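Local coordinates for plant cysteine oxidase 2 (Arabidopsis thaliana, PDB 7CXZ), which catalyses the iron-dependent dioxygenation of N-terminal cysteine residues, which prepares proteins such as the ERF-VII transcription factors for proteasomal degradation through the N-end rule pathway, at residues K29-G34 against L181-P186; E43-L48 against I160-D165; T141-V146 against Y202-F207; V212-A215 against G221-W224. One frame throughout, in Å; residues are numbered along the deposited sequence. Where two conformers were deposited one is given.

Contact 1. Residues K29-G34 against L181-P186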
loop_
_atom_site.group_PDB
_atom_site.type_symbol
_atom_site.label_atom_id
_atom_site.label_comp_id
_atom_site.label_asym_id
_atom_site.label_seq_id
_atom_site.Cartn_x
_atom_site.Cartn_y
_atom_site.Cartn_z
ATOM N N LYS A 29 18.416 -0.807 -9.007
ATOM C CA LYS A 29 18.399 -0.936 -10.460
ATOM C C LYS A 29 17.012 -0.675 -11.039
ATOM O O LYS A 29 16.857 0.111 -11.988
ATOM C CB LYS A 29 18.897 -2.330 -10.851
ATOM C CG LYS A 29 18.885 -2.582 -12.347
ATOM C CD LYS A 29 18.910 -4.079 -12.684
ATOM C CE LYS A 29 19.056 -4.266 -14.192
ATOM N NZ LYS A 29 20.169 -3.411 -14.722
ATOM N N VAL A 30 15.989 -1.276 -10.432
ATOM C CA VAL A 30 14.637 -1.307 -10.996
ATOM C C VAL A 30 14.056 0.100 -11.132
ATOM O O VAL A 30 13.385 0.411 -12.128
ATOM C CB VAL A 30 13.735 -2.198 -10.112
ATOM C CG1 VAL A 30 12.269 -1.960 -10.406
ATOM C CG2 VAL A 30 14.104 -3.690 -10.286
ATOM N N PHE A 31 14.312 0.980 -10.153
ATOM C CA PHE A 31 13.620 2.263 -10.111
ATOM C C PHE A 31 14.474 3.434 -10.581
ATOM O O PHE A 31 14.026 4.575 -10.500
ATOM C CB PHE A 31 13.112 2.534 -8.697
ATOM C CG PHE A 31 12.049 1.543 -8.239
ATOM C CD1 PHE A 31 10.755 1.587 -8.753
ATOM C CD2 PHE A 31 12.364 0.587 -7.304
ATOM C CE1 PHE A 31 9.781 0.671 -8.334
ATOM C CE2 PHE A 31 11.413 -0.340 -6.887
ATOM C CZ PHE A 31 10.116 -0.287 -7.403
ATOM N N ALA A 32 15.669 3.180 -11.111
ATOM C CA ALA A 32 16.626 4.267 -11.320
ATOM C C ALA A 32 16.269 5.182 -12.483
ATOM O O ALA A 32 16.644 6.360 -12.466
ATOM C CB ALA A 32 18.022 3.688 -11.559
ATOM N N ASP A 33 15.589 4.688 -13.512
ATOM C CA ASP A 33 15.606 5.374 -14.799
ATOM C C ASP A 33 14.291 6.069 -15.135
ATOM O O ASP A 33 13.195 5.603 -14.786
ATOM C CB ASP A 33 15.928 4.381 -15.916
ATOM C CG ASP A 33 17.234 3.662 -15.687
ATOM O OD1 ASP A 33 18.209 4.285 -15.206
ATOM O OD2 ASP A 33 17.286 2.451 -15.978
ATOM N N GLY A 34 14.414 7.164 -15.887
ATOM C CA GLY A 34 13.261 7.876 -16.389
ATOM C C GLY A 34 12.768 8.927 -15.410
ATOM O O GLY A 34 13.104 8.923 -14.225
ATOM N N LEU A 181 5.237 -6.391 3.619
ATOM C CA LEU A 181 6.455 -5.815 3.057
ATOM C C LEU A 181 6.067 -5.081 1.780
ATOM O O LEU A 181 5.484 -5.686 0.873
ATOM C CB LEU A 181 7.466 -6.913 2.756
ATOM C CG LEU A 181 8.763 -6.506 2.066
ATOM C CD1 LEU A 181 9.531 -5.458 2.870
ATOM C CD2 LEU A 181 9.644 -7.740 1.844
ATOM N N ASP A 182 6.341 -3.778 1.727
ATOM C CA ASP A 182 5.998 -2.940 0.580
ATOM C C ASP A 182 7.268 -2.348 -0.012
ATOM O O ASP A 182 8.150 -1.885 0.724
ATOM C CB ASP A 182 5.064 -1.776 0.971
ATOM C CG ASP A 182 3.602 -2.201 1.132
ATOM O OD1 ASP A 182 3.124 -3.121 0.427
ATOM O OD2 ASP A 182 2.918 -1.584 1.978
ATOM N N VAL A 183 7.344 -2.354 -1.338
ATOM C CA VAL A 183 8.332 -1.591 -2.102
ATOM C C VAL A 183 7.550 -0.588 -2.936
ATOM O O VAL A 183 6.719 -0.980 -3.767
ATOM C CB VAL A 183 9.195 -2.491 -2.991
ATOM C CG1 VAL A 183 10.172 -1.637 -3.795
ATOM C CG2 VAL A 183 9.928 -3.543 -2.139
ATOM N N ILE A 184 7.821 0.692 -2.716
ATOM C CA ILE A 184 6.988 1.791 -3.203
ATOM C C ILE A 184 7.846 2.649 -4.109
ATOM O O ILE A 184 8.833 3.236 -3.647
ATOM C CB ILE A 184 6.457 2.622 -2.022
ATOM C CG1 ILE A 184 5.710 1.722 -1.026
ATOM C CG2 ILE A 184 5.596 3.750 -2.494
ATOM C CD1 ILE A 184 5.892 2.143 0.428
ATOM N N GLY A 185 7.487 2.730 -5.388
ATOM C CA GLY A 185 8.279 3.505 -6.315
ATOM C C GLY A 185 7.490 4.465 -7.183
ATOM O O GLY A 185 6.693 4.054 -8.028
ATOM N N PRO A 186 7.712 5.770 -7.016
ATOM C CA PRO A 186 8.460 6.421 -5.944
ATOM C C PRO A 186 7.597 6.586 -4.711
ATOM O O PRO A 186 6.395 6.276 -4.757
ATOM C CB PRO A 186 8.799 7.791 -6.554
ATOM C CG PRO A 186 7.612 8.107 -7.380
ATOM C CD PRO A 186 7.126 6.754 -7.941
#
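The phenyl ring of F31 meets V183 CG1 and the backbone of G185 obliquely, while one of its faces carries V30 CG1 from its own segment, 3.8 Å above the plane and over the ring centre. Across the contact two corners of the ring do the work. CE2 lies 3.6 Å from V183 CG1, with CZ slightly farther from the same methyl, and CE1 lies 3.8 Å from G185 CA. Because G185 has no side chain, the CE1 corner of the ring can come right up to the strand backbone. V183 brings CG1 up by holding it anti to its backbone N (chi1 178°). F31 is the first residue to leave helical geometry after helix 18-30, so the contact seats the helix end against strand 178-185 of the cupin fold. F115 on the neighbouring strand and P40 from a loop also touch the F31 side chain, and R90 NE hydrogen-bonds to F31 O. No hydrogen bond joins the two segments: the strand spends its backbone polar groups on its sheet neighbours, and what holds the buried ring here is apolar packing, which depends on close fit more than on bond direction.

Contact 2. Residues E43-L48 against I160-D165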
loop_
_atom_site.group_PDB
_atom_site.type_symbol
_atom_site.label_atom_id
_atom_site.label_comp_id
_atom_site.label_asym_id
_atom_site.label_seq_id
_atom_site.Cartn_x
_atom_site.Cartn_y
_atom_site.Cartn_z
ATOM N N GLU A 43 10.801 -6.304 -17.683
ATOM C CA GLU A 43 11.836 -7.234 -17.251
ATOM C C GLU A 43 12.276 -6.936 -15.811
ATOM O O GLU A 43 12.444 -7.852 -15.000
ATOM C CB GLU A 43 13.006 -7.148 -18.221
ATOM C CG GLU A 43 14.241 -7.850 -17.746
ATOM C CD GLU A 43 15.348 -7.825 -18.792
ATOM O OE1 GLU A 43 15.027 -7.954 -19.992
ATOM O OE2 GLU A 43 16.526 -7.672 -18.401
ATOM N N ASN A 44 12.421 -5.656 -15.468
ATOM C CA ASN A 44 12.807 -5.295 -14.113
ATOM C C ASN A 44 11.687 -5.554 -13.107
ATOM O O ASN A 44 11.960 -5.932 -11.963
ATOM C CB ASN A 44 13.252 -3.837 -14.098
ATOM C CG ASN A 44 14.684 -3.680 -14.608
ATOM O OD1 ASN A 44 15.424 -4.659 -14.656
ATOM N ND2 ASN A 44 15.066 -2.469 -15.000
ATOM N N ILE A 45 10.428 -5.378 -13.507
ATOM C CA ILE A 45 9.304 -5.723 -12.631
ATOM C C ILE A 45 9.327 -7.202 -12.292
ATOM O O ILE A 45 9.151 -7.597 -11.133
ATOM C CB ILE A 45 7.972 -5.339 -13.297
ATOM C CG1 ILE A 45 7.800 -3.827 -13.262
ATOM C CG2 ILE A 45 6.803 -6.031 -12.583
ATOM C CD1 ILE A 45 6.718 -3.322 -14.175
ATOM N N GLU A 46 9.525 -8.047 -13.304
ATOM C CA GLU A 46 9.564 -9.480 -13.055
ATOM C C GLU A 46 10.716 -9.835 -12.125
ATOM O O GLU A 46 10.565 -10.675 -11.227
ATOM C CB GLU A 46 9.693 -10.231 -14.374
ATOM C CG GLU A 46 9.742 -11.721 -14.149
ATOM C CD GLU A 46 9.490 -12.541 -15.396
ATOM O OE1 GLU A 46 9.650 -12.017 -16.517
ATOM O OE2 GLU A 46 9.175 -13.723 -15.222
ATOM N N MET A 47 11.879 -9.208 -12.339
ATOM C CA MET A 47 13.047 -9.484 -11.499
ATOM C C MET A 47 12.756 -9.176 -10.036
ATOM O O MET A 47 13.038 -9.986 -9.140
ATOM C CB MET A 47 14.237 -8.664 -11.999
ATOM C CG MET A 47 15.506 -8.898 -11.206
ATOM S SD MET A 47 16.887 -7.920 -11.852
ATOM C CE MET A 47 16.280 -6.269 -11.729
ATOM N N LEU A 48 12.199 -7.996 -9.774
ATOM C CA LEU A 48 11.933 -7.606 -8.390
ATOM C C LEU A 48 10.843 -8.475 -7.774
ATOM O O LEU A 48 10.927 -8.868 -6.606
ATOM C CB LEU A 48 11.538 -6.130 -8.354
ATOM C CG LEU A 48 11.088 -5.599 -6.989
ATOM C CD1 LEU A 48 12.168 -5.794 -5.939
ATOM C CD2 LEU A 48 10.761 -4.117 -7.103
ATOM N N ILE A 160 1.331 -6.497 -7.520
ATOM C CA ILE A 160 1.792 -5.229 -8.051
ATOM C C ILE A 160 0.594 -4.360 -8.409
ATOM O O ILE A 160 -0.393 -4.835 -8.998
ATOM C CB ILE A 160 2.716 -5.422 -9.269
ATOM C CG1 ILE A 160 3.341 -4.086 -9.695
ATOM C CG2 ILE A 160 1.991 -6.073 -10.450
ATOM C CD1 ILE A 160 4.335 -4.205 -10.856
ATOM N N LEU A 161 0.694 -3.078 -8.072
ATOM C CA LEU A 161 -0.207 -2.078 -8.608
ATOM C C LEU A 161 0.624 -1.066 -9.376
ATOM O O LEU A 161 1.811 -0.838 -9.077
ATOM C CB LEU A 161 -1.016 -1.371 -7.503
ATOM C CG LEU A 161 -0.256 -0.488 -6.497
ATOM C CD1 LEU A 161 -0.038 0.959 -7.002
ATOM C CD2 LEU A 161 -0.996 -0.524 -5.137
ATOM N N TYR A 162 -0.013 -0.466 -10.358
ATOM C CA TYR A 162 0.584 0.495 -11.265
ATOM C C TYR A 162 -0.099 1.849 -11.097
ATOM O O TYR A 162 -1.117 1.953 -10.396
ATOM C CB TYR A 162 0.407 0.006 -12.694
ATOM C CG TYR A 162 1.156 -1.238 -13.108
ATOM C CD1 TYR A 162 2.512 -1.190 -13.417
ATOM C CD2 TYR A 162 0.490 -2.437 -13.264
ATOM C CE1 TYR A 162 3.196 -2.311 -13.862
ATOM C CE2 TYR A 162 1.171 -3.586 -13.710
ATOM C CZ TYR A 162 2.522 -3.503 -14.014
ATOM O OH TYR A 162 3.202 -4.618 -14.477
ATOM N N PRO A 163 0.404 2.906 -11.731
ATOM C CA PRO A 163 -0.230 4.220 -11.547
ATOM C C PRO A 163 -1.696 4.240 -11.926
ATOM O O PRO A 163 -2.455 4.998 -11.308
ATOM C CB PRO A 163 0.620 5.141 -12.435
ATOM C CG PRO A 163 2.002 4.508 -12.325
ATOM C CD PRO A 163 1.722 3.011 -12.378
ATOM N N ALA A 164 -2.118 3.411 -12.901
ATOM C CA ALA A 164 -3.512 3.414 -13.333
ATOM C C ALA A 164 -3.998 2.020 -13.693
ATOM O O ALA A 164 -4.859 1.869 -14.560
ATOM C CB ALA A 164 -3.715 4.350 -14.520
ATOM N N ASP A 165 -3.472 0.989 -13.035
ATOM C CA ASP A 165 -3.951 -0.372 -13.238
ATOM C C ASP A 165 -3.499 -1.209 -12.051
ATOM O O ASP A 165 -2.662 -0.790 -11.255
ATOM C CB ASP A 165 -3.422 -0.967 -14.551
ATOM C CG ASP A 165 -4.344 -2.051 -15.128
ATOM O OD1 ASP A 165 -5.383 -2.372 -14.543
ATOM O OD2 ASP A 165 -4.006 -2.609 -16.177
#
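I45 reaches out from helix 42-53 with two branches. Its CG2 sits 3.5 Å from I160 CD1, the two side chains crossing at about a right angle. Its CD1 goes mainly to Y162, 3.7 Å from CE1 and 3.8 Å from OH, arriving at the ring edge near the ring plane, so this is an edge contact with the phenol end. The split follows from the first torsion of I45: with chi1 at -74°, CG1 lies beside the backbone N and CG2 is anti to it. I160 answers with an extended chain (chi1 -172°, chi2 177°) that carries CD1 out to the helix. I160 belongs to strand 159-161, an outermost strand of the mixed sheet in this cupin, and the helix packs beside that border; L161 makes the backbone link to V114 on the next strand. Further out, F115 and R49 touch I160, and V39 and Q42 touch Y162. The turn carrying the tyrosine is pinned by its own backbone, Y162 N donating to D165 O at 2.8 Å, and by N168 ND2, which bonds to Y162 O. D165 OD1 in turn forms a salt bridge with K147 NZ.

Contact 3. Residues T141-V146 against Y202-F207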
loop_
_atom_site.group_PDB
_atom_site.type_symbol
_atom_site.label_atom_id
_atom_site.label_comp_id
_atom_site.label_asym_id
_atom_site.label_seq_id
_atom_site.Cartn_x
_atom_site.Cartn_y
_atom_site.Cartn_z
ATOM N N THR A 141 -16.089 13.050 -6.423
ATOM C CA THR A 141 -16.538 11.666 -6.481
ATOM C C THR A 141 -16.403 11.125 -7.899
ATOM O O THR A 141 -16.856 11.759 -8.856
ATOM C CB THR A 141 -17.987 11.551 -5.982
ATOM O OG1 THR A 141 -18.078 12.164 -4.682
ATOM C CG2 THR A 141 -18.454 10.111 -5.929
ATOM N N ARG A 142 -15.832 9.930 -8.018
ATOM C CA ARG A 142 -15.455 9.366 -9.307
ATOM C C ARG A 142 -15.800 7.888 -9.361
ATOM O O ARG A 142 -15.739 7.168 -8.357
ATOM C CB ARG A 142 -13.954 9.498 -9.569
ATOM C CG ARG A 142 -13.380 10.885 -9.679
ATOM C CD ARG A 142 -11.849 10.779 -9.980
ATOM N NE ARG A 142 -11.588 10.230 -11.315
ATOM C CZ ARG A 142 -10.379 9.989 -11.841
ATOM N NH1 ARG A 142 -9.270 10.253 -11.158
ATOM N NH2 ARG A 142 -10.283 9.496 -13.079
ATOM N N LEU A 143 -16.121 7.421 -10.565
ATOM C CA LEU A 143 -16.457 6.024 -10.777
ATOM C C LEU A 143 -15.197 5.171 -10.835
ATOM O O LEU A 143 -14.218 5.543 -11.493
ATOM C CB LEU A 143 -17.237 5.876 -12.085
ATOM C CG LEU A 143 -17.706 4.471 -12.423
ATOM C CD1 LEU A 143 -18.749 3.970 -11.414
ATOM C CD2 LEU A 143 -18.268 4.425 -13.851
ATOM N N ALA A 144 -15.251 4.011 -10.185
ATOM C CA ALA A 144 -14.129 3.080 -10.138
ATOM C C ALA A 144 -14.599 1.650 -10.370
ATOM O O ALA A 144 -15.744 1.294 -10.088
ATOM C CB ALA A 144 -13.415 3.141 -8.789
ATOM N N LYS A 145 -13.699 0.838 -10.918
ATOM C CA LYS A 145 -13.925 -0.578 -11.152
ATOM C C LYS A 145 -13.239 -1.386 -10.056
ATOM O O LYS A 145 -12.062 -1.151 -9.753
ATOM C CB LYS A 145 -13.387 -0.977 -12.531
ATOM C CG LYS A 145 -13.416 -2.481 -12.827
ATOM C CD LYS A 145 -14.820 -3.007 -13.083
ATOM C CE LYS A 145 -14.901 -4.545 -12.897
ATOM N NZ LYS A 145 -14.995 -5.009 -11.471
ATOM N N VAL A 146 -13.977 -2.330 -9.451
ATOM C CA VAL A 146 -13.399 -3.195 -8.413
ATOM C C VAL A 146 -12.403 -4.148 -9.050
ATOM O O VAL A 146 -12.715 -4.817 -10.043
ATOM C CB VAL A 146 -14.487 -4.002 -7.685
ATOM C CG1 VAL A 146 -13.861 -4.957 -6.634
ATOM C CG2 VAL A 146 -15.514 -3.064 -7.032
ATOM N N TYR A 202 -18.626 3.743 -2.070
ATOM C CA TYR A 202 -20.073 3.560 -2.131
ATOM C C TYR A 202 -20.408 2.575 -3.237
ATOM O O TYR A 202 -19.717 2.534 -4.261
ATOM C CB TYR A 202 -20.805 4.882 -2.408
ATOM C CG TYR A 202 -20.582 5.886 -1.352
ATOM C CD1 TYR A 202 -21.378 5.906 -0.213
ATOM C CD2 TYR A 202 -19.557 6.802 -1.452
ATOM C CE1 TYR A 202 -21.161 6.808 0.789
ATOM C CE2 TYR A 202 -19.335 7.721 -0.459
ATOM C CZ TYR A 202 -20.142 7.720 0.666
ATOM O OH TYR A 202 -19.918 8.621 1.678
ATOM N N PRO A 203 -21.475 1.796 -3.078
ATOM C CA PRO A 203 -21.927 0.939 -4.182
ATOM C C PRO A 203 -22.317 1.770 -5.390
ATOM O O PRO A 203 -22.692 2.944 -5.288
ATOM C CB PRO A 203 -23.154 0.206 -3.613
ATOM C CG PRO A 203 -23.193 0.520 -2.155
ATOM C CD PRO A 203 -22.351 1.727 -1.892
ATOM N N PHE A 204 -22.249 1.123 -6.554
ATOM C CA PHE A 204 -22.627 1.810 -7.786
ATOM C C PHE A 204 -24.026 2.385 -7.682
ATOM O O PHE A 204 -24.268 3.526 -8.095
ATOM C CB PHE A 204 -22.554 0.866 -8.980
ATOM C CG PHE A 204 -23.009 1.499 -10.261
ATOM C CD1 PHE A 204 -22.128 2.250 -11.016
ATOM C CD2 PHE A 204 -24.327 1.378 -10.694
ATOM C CE1 PHE A 204 -22.524 2.845 -12.199
ATOM C CE2 PHE A 204 -24.741 1.978 -11.873
ATOM C CZ PHE A 204 -23.836 2.706 -12.631
ATOM N N SER A 205 -24.956 1.609 -7.107
ATOM C CA SER A 205 -26.353 2.014 -7.027
ATOM C C SER A 205 -26.583 3.194 -6.098
ATOM O O SER A 205 -27.723 3.655 -6.000
ATOM C CB SER A 205 -27.207 0.832 -6.567
ATOM O OG SER A 205 -26.843 0.454 -5.247
ATOM N N SER A 206 -25.546 3.699 -5.411
ATOM C CA SER A 206 -25.723 4.856 -4.534
ATOM C C SER A 206 -25.735 6.180 -5.278
ATOM O O SER A 206 -26.141 7.196 -4.703
ATOM C CB SER A 206 -24.621 4.909 -3.466
ATOM O OG SER A 206 -24.927 4.038 -2.390
ATOM N N PHE A 207 -25.270 6.210 -6.525
ATOM C CA PHE A 207 -25.251 7.425 -7.321
ATOM C C PHE A 207 -25.781 7.087 -8.707
ATOM O O PHE A 207 -25.302 6.145 -9.347
ATOM C CB PHE A 207 -23.850 8.024 -7.418
ATOM C CG PHE A 207 -23.311 8.556 -6.109
ATOM C CD1 PHE A 207 -23.553 9.855 -5.722
ATOM C CD2 PHE A 207 -22.516 7.757 -5.293
ATOM C CE1 PHE A 207 -23.039 10.347 -4.528
ATOM C CE2 PHE A 207 -22.011 8.239 -4.104
ATOM C CZ PHE A 207 -22.269 9.528 -3.716
#
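T141 and L143 meet F207 and F204 across the outer end of the antiparallel sheet of the cupin fold. Strand 141-153 and strand 198-203 are not direct neighbours there: strand 222-228 runs between them, so the contact is made by side chains above that intervening strand, together with the turn that follows strand 198-203. T141 comes first. Its methyl CG2 lies over one face of the F207 ring, 4.4 Å from CE2, a loose CH-to-face approach, while its OG1 makes weak hydrogen bonds to S138 OG and K226 NZ. The backbone of R142 bonds to L225 on the middle strand. L143 makes the closer approach. With CG anti to the backbone N (chi1 -178°), the leucine carries CD1 to the edge of the F204 ring, in its plane, 3.8 Å from F204 CD1 and 4.0 Å from CE1; the two side chains run at a slant to each other. W224 from the middle strand lies among these groups, meeting F207 edge-to-face and F204 with planes at about 20°. Residues 204-206 form a short 3-10 turn, with S206 N bonded to P203 O at 3.0 Å, that separates the two phenylalanines. At the F207 ring, Y202 CD2 lies in plane at the edge.

Contact 4. Residues V212-A215 against G221-W224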
loop_
_atom_site.group_PDB
_atom_site.type_symbol
_atom_site.label_atom_id
_atom_site.label_comp_id
_atom_site.label_asym_id
_atom_site.label_seq_id
_atom_site.Cartn_x
_atom_site.Cartn_y
_atom_site.Cartn_z
ATOM N N VAL A 212 -23.916 7.598 -17.701
ATOM C CA VAL A 212 -23.357 6.350 -17.188
ATOM C C VAL A 212 -24.437 5.282 -17.248
ATOM O O VAL A 212 -25.503 5.428 -16.633
ATOM C CB VAL A 212 -22.849 6.483 -15.747
ATOM C CG1 VAL A 212 -22.178 5.155 -15.312
ATOM C CG2 VAL A 212 -21.904 7.639 -15.627
ATOM N N VAL A 213 -24.159 4.200 -17.973
ATOM C CA VAL A 213 -25.061 3.058 -18.034
ATOM C C VAL A 213 -24.240 1.811 -17.786
ATOM O O VAL A 213 -23.320 1.514 -18.561
ATOM C CB VAL A 213 -25.779 2.959 -19.389
ATOM C CG1 VAL A 213 -26.585 1.669 -19.459
ATOM C CG2 VAL A 213 -26.682 4.187 -19.579
ATOM N N VAL A 214 -24.587 1.068 -16.735
ATOM C CA VAL A 214 -23.917 -0.179 -16.397
ATOM C C VAL A 214 -24.967 -1.278 -16.320
ATOM O O VAL A 214 -25.972 -1.120 -15.623
ATOM C CB VAL A 214 -23.148 -0.055 -15.067
ATOM C CG1 VAL A 214 -22.623 -1.430 -14.635
ATOM C CG2 VAL A 214 -21.999 0.916 -15.230
ATOM N N ALA A 215 -24.725 -2.390 -17.021
ATOM C CA ALA A 215 -25.622 -3.542 -16.989
ATOM C C ALA A 215 -25.797 -4.091 -15.575
ATOM O O ALA A 215 -24.879 -4.065 -14.752
ATOM C CB ALA A 215 -25.097 -4.655 -17.900
ATOM N N GLY A 221 -19.539 -4.834 -9.678
ATOM C CA GLY A 221 -18.135 -4.655 -9.994
ATOM C C GLY A 221 -17.664 -3.224 -10.053
ATOM O O GLY A 221 -16.523 -2.984 -10.463
ATOM N N TYR A 222 -18.520 -2.261 -9.718
ATOM C CA TYR A 222 -18.183 -0.848 -9.739
ATOM C C TYR A 222 -18.498 -0.219 -8.391
ATOM O O TYR A 222 -19.249 -0.765 -7.579
ATOM C CB TYR A 222 -18.963 -0.087 -10.832
ATOM C CG TYR A 222 -18.581 -0.448 -12.235
ATOM C CD1 TYR A 222 -19.180 -1.520 -12.879
ATOM C CD2 TYR A 222 -17.620 0.293 -12.939
ATOM C CE1 TYR A 222 -18.865 -1.845 -14.161
ATOM C CE2 TYR A 222 -17.284 -0.046 -14.252
ATOM C CZ TYR A 222 -17.909 -1.123 -14.847
ATOM O OH TYR A 222 -17.625 -1.495 -16.137
ATOM N N ALA A 223 -17.920 0.959 -8.165
ATOM C CA ALA A 223 -18.124 1.709 -6.937
ATOM C C ALA A 223 -17.909 3.171 -7.255
ATOM O O ALA A 223 -17.271 3.514 -8.262
ATOM C CB ALA A 223 -17.163 1.238 -5.827
ATOM N N TRP A 224 -18.468 4.033 -6.420
ATOM C CA TRP A 224 -18.168 5.450 -6.450
ATOM C C TRP A 224 -17.253 5.774 -5.280
ATOM O O TRP A 224 -17.559 5.422 -4.132
ATOM C CB TRP A 224 -19.440 6.283 -6.354
ATOM C CG TRP A 224 -20.360 6.113 -7.513
ATOM C CD1 TRP A 224 -21.459 5.322 -7.567
ATOM C CD2 TRP A 224 -20.259 6.761 -8.798
ATOM N NE1 TRP A 224 -22.060 5.431 -8.804
ATOM C CE2 TRP A 224 -21.351 6.316 -9.573
ATOM C CE3 TRP A 224 -19.367 7.691 -9.351
ATOM C CZ2 TRP A 224 -21.564 6.752 -10.891
ATOM C CZ3 TRP A 224 -19.580 8.128 -10.658
ATOM C CH2 TRP A 224 -20.678 7.665 -11.406
#
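V214 and Y222 cross obliquely, an isopropyl group laid against a phenol ring. The methyl CG2 of V214 lies over one face of the Y222 ring, 4.3 Å above the plane and offset toward the rim, while CG1 comes nearer in atom-to-atom terms, 3.8 Å from CE1 and 3.9 Å from CD1. Both methyls therefore bear on the tyrosine. The valine offers them this way because CG1 is anti to its backbone N (chi1 172°) and CG2 stands beside that N. Y222, with CG anti to its carbonyl carbon (chi1 -68°), turns its ring toward the loop. Two residues earlier, V212 meets an aromatic group in a different manner: its CG2 stands at the edge of the W224 indole, near the ring plane and 4.4 Å from CH2. A V214 methyl thus lies over a ring face, and a V212 methyl stands at a ring edge. Residues 212-214 have extended backbone angles, which brings V212 and V214 out on the same side, toward residues 222 and 224. No hydrogen bond crosses the contact. P135 also touches V212, and P137 and V209 flank W224. The segment 212-215 belongs to the loop between strands 198-203 and 222-228. Beneath it, strand 222-228 is paired on one side with strand 141-153, through A223 and A144, and on the other with strand 198-203, through W224 and Y202.

From the N terminus, contact 1 opens at the end of helix 18-30 and contact 2 in helix 42-53; contact 3 opens on strand 141-153. Strand 159-161 then closes contact 2, strand 178-185 closes contact 1, and the turn after strand 198-203 closes contact 3. Contact 2 is therefore nested inside the loop closed by contact 1, while contact 3 crosses both. Contact 4 closes a short loop afterwards, in series with the others. Contacts 1 and 2 touch, V30 CG2 lying 3.5 Å from N44 O, and tie both helices to the mixed sheet. Contacts 3 and 4, centres about 6 Å apart, share the outer end of the antiparallel sheet.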